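Thiamine-binding periplasmic protein (Escherichia coli, PDB 2QRY) binds thiamine, thiamine phosphate and thiamine diphosphate in the periplasm with high affinity and serves the ThiBPQ ABC transporter in thiamine import. Local coordinates at residues R71-G74 / K75-A79; R317-W320 / I321-Q325. All coordinates share one frame; numbering follows the deposited sequence.

Interaction 1. Residues R71-G74 / K75-A79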
ATOM      1  N   ARG A  71       9.073  12.056 -10.665  1.00 20.79           N
ATOM      2  CA  ARG A  71       8.676  13.075 -11.624  1.00 22.22           C
ATOM      3  C   ARG A  71       9.603  14.287 -11.567  1.00 23.48           C
ATOM      4  O   ARG A  71       9.678  15.065 -12.521  1.00 23.05           O
ATOM      5  CB  ARG A  71       7.252  13.531 -11.348  1.00 22.91           C
ATOM      6  CG  ARG A  71       6.231  12.433 -11.443  1.00 26.95           C
ATOM      7  CD  ARG A  71       4.866  12.978 -11.119  1.00 27.27           C
ATOM      8  NE  ARG A  71       4.528  14.079 -12.007  1.00 29.14           N
ATOM      9  CZ  ARG A  71       3.441  14.832 -11.878  1.00 31.69           C
ATOM     10  NH1 ARG A  71       2.586  14.598 -10.885  1.00 32.89           N
ATOM     11  NH2 ARG A  71       3.208  15.814 -12.741  1.00 30.50           N
HETATM   12  N   MSE A  72      10.297  14.455 -10.444  1.00 22.58           N
HETATM   13  CA  MSE A  72      11.206  15.575 -10.299  1.00 23.56           C
HETATM   14  C   MSE A  72      12.645  15.196 -10.617  1.00 21.86           C
HETATM   15  O   MSE A  72      13.470  16.067 -10.856  1.00 20.54           O
HETATM   16  CB  MSE A  72      11.099  16.165  -8.894  1.00 26.44           C
HETATM   17  CG  MSE A  72       9.827  16.974  -8.690  1.00 28.84           C
HETATM   18 SE   MSE A  72       9.671  17.704  -6.896  1.00 36.29          SE
HETATM   19  CE  MSE A  72       7.772  18.117  -6.936  1.00 34.81           C
ATOM     20  N   GLU A  73      12.941  13.899 -10.622  1.00 22.19           N
ATOM     21  CA  GLU A  73      14.286  13.432 -10.947  1.00 23.01           C
ATOM     22  C   GLU A  73      14.381  13.341 -12.467  1.00 23.83           C
ATOM     23  O   GLU A  73      15.442  13.553 -13.058  1.00 22.21           O
ATOM     24  CB  GLU A  73      14.563  12.046 -10.348  1.00 22.78           C
ATOM     25  CG  GLU A  73      14.427  11.947  -8.833  1.00 24.05           C
ATOM     26  CD  GLU A  73      15.160  10.743  -8.246  1.00 24.21           C
ATOM     27  OE1 GLU A  73      15.033   9.629  -8.790  1.00 26.90           O
ATOM     28  OE2 GLU A  73      15.862  10.905  -7.229  1.00 25.69           O
ATOM     29  N   GLY A  74      13.254  13.029 -13.098  1.00 24.88           N
ATOM     30  CA  GLY A  74      13.232  12.912 -14.545  1.00 27.03           C
ATOM     31  C   GLY A  74      14.215  11.861 -15.026  1.00 28.16           C
ATOM     32  O   GLY A  74      14.384  10.825 -14.384  1.00 26.52           O
ATOM     33  N   LYS A  75      14.873  12.114 -16.152  1.00 29.30           N
ATOM     34  CA  LYS A  75      15.819  11.135 -16.651  1.00 31.40           C
ATOM     35  C   LYS A  75      17.142  11.173 -15.900  1.00 31.18           C
ATOM     36  O   LYS A  75      18.034  10.374 -16.164  1.00 31.45           O
ATOM     37  CB  LYS A  75      16.018  11.288 -18.162  1.00 34.12           C
ATOM     38  CG  LYS A  75      15.827  12.677 -18.722  1.00 37.44           C
ATOM     39  CD  LYS A  75      15.671  12.609 -20.242  1.00 40.23           C
ATOM     40  CE  LYS A  75      14.421  11.812 -20.629  1.00 42.26           C
ATOM     41  NZ  LYS A  75      14.291  11.556 -22.095  1.00 41.33           N
ATOM     42  N   ASN A  76      17.254  12.095 -14.947  1.00 31.27           N
ATOM     43  CA  ASN A  76      18.449  12.202 -14.110  1.00 30.22           C
ATOM     44  C   ASN A  76      18.314  11.188 -12.979  1.00 28.96           C
ATOM     45  O   ASN A  76      19.250  10.969 -12.210  1.00 29.52           O
ATOM     46  CB  ASN A  76      18.577  13.602 -13.496  1.00 29.55           C
ATOM     47  CG  ASN A  76      19.122  14.630 -14.475  1.00 30.74           C
ATOM     48  OD1 ASN A  76      19.040  15.835 -14.233  1.00 29.50           O
ATOM     49  ND2 ASN A  76      19.690  14.160 -15.578  1.00 32.08           N
ATOM     50  N   SER A  77      17.137  10.579 -12.878  1.00 27.64           N
ATOM     51  CA  SER A  77      16.880   9.591 -11.837  1.00 29.08           C
ATOM     52  C   SER A  77      17.871   8.435 -11.917  1.00 29.03           C
ATOM     53  O   SER A  77      18.290   8.037 -13.004  1.00 29.04           O
ATOM     54  CB  SER A  77      15.461   9.044 -11.966  1.00 28.44           C
ATOM     55  OG  SER A  77      15.252   7.978 -11.057  1.00 29.40           O
ATOM     56  N   LYS A  78      18.248   7.892 -10.769  1.00 28.96           N
ATOM     57  CA  LYS A  78      19.179   6.782 -10.780  1.00 31.00           C
ATOM     58  C   LYS A  78      18.454   5.452 -10.629  1.00 29.45           C
ATOM     59  O   LYS A  78      19.079   4.391 -10.587  1.00 30.37           O
ATOM     60  CB  LYS A  78      20.250   6.963  -9.694  1.00 34.00           C
ATOM     61  CG  LYS A  78      19.745   7.203  -8.281  1.00 39.05           C
ATOM     62  CD  LYS A  78      20.894   7.681  -7.387  1.00 40.73           C
ATOM     63  CE  LYS A  78      20.513   7.732  -5.907  1.00 42.43           C
ATOM     64  NZ  LYS A  78      20.444   6.378  -5.270  1.00 44.98           N
ATOM     65  N   ALA A  79      17.128   5.515 -10.586  1.00 26.87           N
ATOM     66  CA  ALA A  79      16.314   4.316 -10.446  1.00 26.35           C
ATOM     67  C   ALA A  79      16.094   3.575 -11.763  1.00 25.60           C
ATOM     68  O   ALA A  79      15.931   4.184 -12.819  1.00 25.98           O
ATOM     69  CB  ALA A  79      14.971   4.667  -9.831  1.00 24.08           C
TER

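Interaction 2. Residues R317-W320 / I321-Q325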
ATOM      1  N   ARG A 317      -7.976  13.577  -7.664  1.00 29.36           N
ATOM      2  CA  ARG A 317      -7.257  13.499  -6.400  1.00 29.10           C
ATOM      3  C   ARG A 317      -6.757  14.828  -5.846  1.00 29.26           C
ATOM      4  O   ARG A 317      -6.706  15.007  -4.627  1.00 27.13           O
ATOM      5  CB  ARG A 317      -6.099  12.494  -6.475  1.00 29.30           C
ATOM      6  CG  ARG A 317      -4.878  12.923  -7.268  1.00 30.77           C
ATOM      7  CD  ARG A 317      -3.685  12.032  -6.910  1.00 31.62           C
ATOM      8  NE  ARG A 317      -2.526  12.320  -7.746  1.00 33.74           N
ATOM      9  CZ  ARG A 317      -1.290  11.886  -7.513  1.00 34.29           C
ATOM     10  NH1 ARG A 317      -1.028  11.130  -6.454  1.00 34.06           N
ATOM     11  NH2 ARG A 317      -0.309  12.217  -8.345  1.00 36.07           N
ATOM     12  N   GLN A 318      -6.403  15.764  -6.724  1.00 30.63           N
ATOM     13  CA  GLN A 318      -5.910  17.058  -6.261  1.00 32.06           C
ATOM     14  C   GLN A 318      -7.006  17.852  -5.564  1.00 30.50           C
ATOM     15  O   GLN A 318      -6.769  18.463  -4.524  1.00 29.99           O
ATOM     16  CB  GLN A 318      -5.330  17.867  -7.421  1.00 34.74           C
ATOM     17  CG  GLN A 318      -4.218  17.138  -8.181  1.00 42.57           C
ATOM     18  CD  GLN A 318      -3.016  16.770  -7.312  1.00 45.47           C
ATOM     19  OE1 GLN A 318      -2.139  16.017  -7.742  1.00 47.46           O
ATOM     20  NE2 GLN A 318      -2.967  17.304  -6.094  1.00 47.74           N
ATOM     21  N   ALA A 319      -8.210  17.837  -6.123  1.00 28.57           N
ATOM     22  CA  ALA A 319      -9.309  18.564  -5.503  1.00 27.42           C
ATOM     23  C   ALA A 319      -9.758  17.880  -4.203  1.00 27.10           C
ATOM     24  O   ALA A 319     -10.097  18.559  -3.231  1.00 28.29           O
ATOM     25  CB  ALA A 319     -10.480  18.679  -6.472  1.00 26.55           C
ATOM     26  N   TRP A 320      -9.754  16.547  -4.180  1.00 24.41           N
ATOM     27  CA  TRP A 320     -10.171  15.823  -2.981  1.00 22.82           C
ATOM     28  C   TRP A 320      -9.174  16.002  -1.851  1.00 21.86           C
ATOM     29  O   TRP A 320      -9.557  16.083  -0.685  1.00 21.56           O
ATOM     30  CB  TRP A 320     -10.365  14.332  -3.277  1.00 20.71           C
ATOM     31  CG  TRP A 320     -11.562  14.068  -4.130  1.00 20.66           C
ATOM     32  CD1 TRP A 320     -12.655  14.875  -4.280  1.00 19.84           C
ATOM     33  CD2 TRP A 320     -11.814  12.902  -4.922  1.00 21.12           C
ATOM     34  NE1 TRP A 320     -13.571  14.287  -5.114  1.00 21.22           N
ATOM     35  CE2 TRP A 320     -13.082  13.074  -5.525  1.00 20.50           C
ATOM     36  CE3 TRP A 320     -11.096  11.728  -5.182  1.00 18.59           C
ATOM     37  CZ2 TRP A 320     -13.647  12.114  -6.371  1.00 19.54           C
ATOM     38  CZ3 TRP A 320     -11.658  10.773  -6.022  1.00 18.41           C
ATOM     39  CH2 TRP A 320     -12.923  10.975  -6.605  1.00 20.08           C
ATOM     40  N   ILE A 321      -7.896  16.057  -2.198  1.00 21.41           N
ATOM     41  CA  ILE A 321      -6.857  16.259  -1.205  1.00 22.78           C
ATOM     42  C   ILE A 321      -6.933  17.692  -0.666  1.00 24.55           C
ATOM     43  O   ILE A 321      -6.772  17.931   0.535  1.00 24.17           O
ATOM     44  CB  ILE A 321      -5.470  15.991  -1.813  1.00 22.11           C
ATOM     45  CG1 ILE A 321      -5.241  14.475  -1.873  1.00 24.20           C
ATOM     46  CG2 ILE A 321      -4.387  16.697  -1.001  1.00 20.84           C
ATOM     47  CD1 ILE A 321      -3.994  14.046  -2.608  1.00 23.65           C
ATOM     48  N   SER A 322      -7.197  18.638  -1.562  1.00 24.60           N
ATOM     49  CA  SER A 322      -7.303  20.041  -1.188  1.00 27.22           C
ATOM     50  C   SER A 322      -8.432  20.229  -0.178  1.00 27.53           C
ATOM     51  O   SER A 322      -8.294  20.964   0.795  1.00 28.79           O
ATOM     52  CB  SER A 322      -7.566  20.893  -2.433  1.00 27.86           C
ATOM     53  OG  SER A 322      -7.652  22.261  -2.095  1.00 31.71           O
ATOM     54  N   GLU A 323      -9.550  19.557  -0.415  1.00 28.04           N
ATOM     55  CA  GLU A 323     -10.689  19.645   0.483  1.00 28.35           C
ATOM     56  C   GLU A 323     -10.338  18.990   1.809  1.00 26.86           C
ATOM     57  O   GLU A 323     -10.634  19.532   2.873  1.00 26.94           O
ATOM     58  CB  GLU A 323     -11.895  18.960  -0.153  1.00 30.73           C
ATOM     59  CG  GLU A 323     -12.379  19.692  -1.398  1.00 39.20           C
ATOM     60  CD  GLU A 323     -13.345  18.879  -2.237  1.00 44.57           C
ATOM     61  OE1 GLU A 323     -14.376  18.420  -1.688  1.00 47.70           O
ATOM     62  OE2 GLU A 323     -13.076  18.706  -3.450  1.00 46.84           O
ATOM     63  N   TRP A 324      -9.693  17.827   1.736  1.00 24.44           N
ATOM     64  CA  TRP A 324      -9.277  17.096   2.925  1.00 22.87           C
ATOM     65  C   TRP A 324      -8.418  17.941   3.866  1.00 23.15           C
ATOM     66  O   TRP A 324      -8.730  18.063   5.054  1.00 21.48           O
ATOM     67  CB  TRP A 324      -8.480  15.845   2.540  1.00 20.71           C
ATOM     68  CG  TRP A 324      -7.663  15.284   3.685  1.00 17.74           C
ATOM     69  CD1 TRP A 324      -8.126  14.582   4.759  1.00 17.40           C
ATOM     70  CD2 TRP A 324      -6.252  15.455   3.897  1.00 13.92           C
ATOM     71  NE1 TRP A 324      -7.094  14.308   5.629  1.00 15.76           N
ATOM     72  CE2 TRP A 324      -5.934  14.837   5.123  1.00 13.87           C
ATOM     73  CE3 TRP A 324      -5.229  16.075   3.167  1.00 15.01           C
ATOM     74  CZ2 TRP A 324      -4.633  14.822   5.641  1.00 14.35           C
ATOM     75  CZ3 TRP A 324      -3.929  16.059   3.682  1.00 13.61           C
ATOM     76  CH2 TRP A 324      -3.646  15.438   4.905  1.00 13.23           C
ATOM     77  N   GLN A 325      -7.340  18.519   3.335  1.00 23.30           N
ATOM     78  CA  GLN A 325      -6.436  19.301   4.169  1.00 24.81           C
ATOM     79  C   GLN A 325      -7.106  20.519   4.777  1.00 24.92           C
ATOM     80  O   GLN A 325      -6.805  20.895   5.912  1.00 23.97           O
ATOM     81  CB  GLN A 325      -5.176  19.697   3.387  1.00 26.58           C
ATOM     82  CG  GLN A 325      -5.304  20.877   2.447  1.00 33.72           C
ATOM     83  CD  GLN A 325      -5.201  22.215   3.161  1.00 36.24           C
ATOM     84  OE1 GLN A 325      -4.401  22.381   4.087  1.00 38.28           O
ATOM     85  NE2 GLN A 325      -6.000  23.182   2.720  1.00 36.35           N
TER

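Interaction 1. Residues R71-G74 / K75-A79
Lys75 follows directly on Gly74 at the turn, and its chain leads off the corner; a long charged side chain is well suited to such an exposed place. Gly74 is where the backbone leaves the helix, and it does so with a positive phi of 59°, a conformation that glycine adopts with little cost. Asn76 comes next and brings its backbone N back to Glu73 O, a hydrogen bond of 3.0 Å that is clearly bent. The CB of Asn76 touches the same oxygen, and this polar residue suits its exposed place. Ser77 makes the main side-chain contact. Its backbone N bonds to Gly74 O at 3.1 Å, and its hydroxyl OG donates to Glu73 OE1 at 2.8 Å. The glutamate reaches the serine because its CG stands beside its own backbone N (chi1 -58°) and the chain then runs out extended, its CB passing 3.5 Å from Ser77 CB. Two hydroxyls grip OE1, since Tyr28 OH of strand 24-29 bonds to it as well, which probably holds that oxygen in place. Past Lys78, whose side chain rests on Tyr28, Ala79 sends its backbone N to Ser77 OG, 3.1 Å away and fairly straight at 163°; serine fits its position because one short hydroxyl both donates to the carboxylate and accepts from this backbone N. The small, buried Ala79 also packs on Tyr28, as the chain turns inward. The arrangement is a glycine-terminated helix end followed by an ST turn, here joining helix 63-73 to strand 81-86 of the sheet.

Interaction 2. Residues R317-W320 / I321-Q325
Helix 310-328, close to the C-terminus of the chain, carries this contact between successive turns, in which Glu323 meets Ala319 and Trp320. The glutamate reaches back along the helix to the preceding turn: with CG beside its backbone N (chi1 -66°) and the chain extended beyond, OE2 comes 4.0 Å from Ala319 CB and 3.9 Å from Trp320 CD1. That oxygen lies at the edge of the indole, near the ring plane, while the carboxylate plane is turned 71° from the ring. OE2 is also 3.0 Å from Ala319 O; both are acceptors, so the approach is not a hydrogen bond and is probably unfavourable electrostatically. Ala319 suits this exposed position, its single methyl taking little space beside the carboxylate oxygen. Four successive i to i+4 backbone bonds, from Ile321 N to Arg317 O through Trp324 N to Trp320 O, at 2.9 to 3.0 Å, make the alpha-helical frame; its residues fall on an exposed side, with Ala319 and Ser322, and a buried one, with Ile321 and Trp324. Ile321 places CG1 3.2 Å from Arg317 O, with CG1 set beside its own backbone N (chi1 -79°), and packs on Leu171 of helix 165-178; a branched aliphatic chain fills such a buried position well. Trp324 starts from a CB that is 3.4 Å from Trp320 O and leads its indole away from the preceding turn; NE1 bonds to Tyr158 OH and the ring meets Trp186 edge-to-face. The large indole thus buries a broad apolar surface while its one polar atom keeps a partner. Trp320 lies against Leu172 and Gln175 of helix 165-178, and Arg317 reaches to within about 8 Å, side chain to side chain, of the thiamine-binding Thr165.

Interaction 1 is a surface contact at the end of helix 63-73, whereas interaction 2 runs along the middle and later part of helix 310-328 and is partly buried. The two sit on different elements, with centres 26 Å apart and nearest atoms about 5 Å apart without touching. In residues 71-79 the helix stops, and side-chain oxygens join the backbone in bonding where the chain changes direction. In residues 317-325 the helix continues, the four main-chain bonds between the segments are regular despite a kink at Gln318 and Ala319, and apolar and aromatic side chains meet helix 165-178. A glutamate takes part in both, hydrogen-bonded to hydroxyls in interaction 1 but facing a carbonyl oxygen in interaction 2.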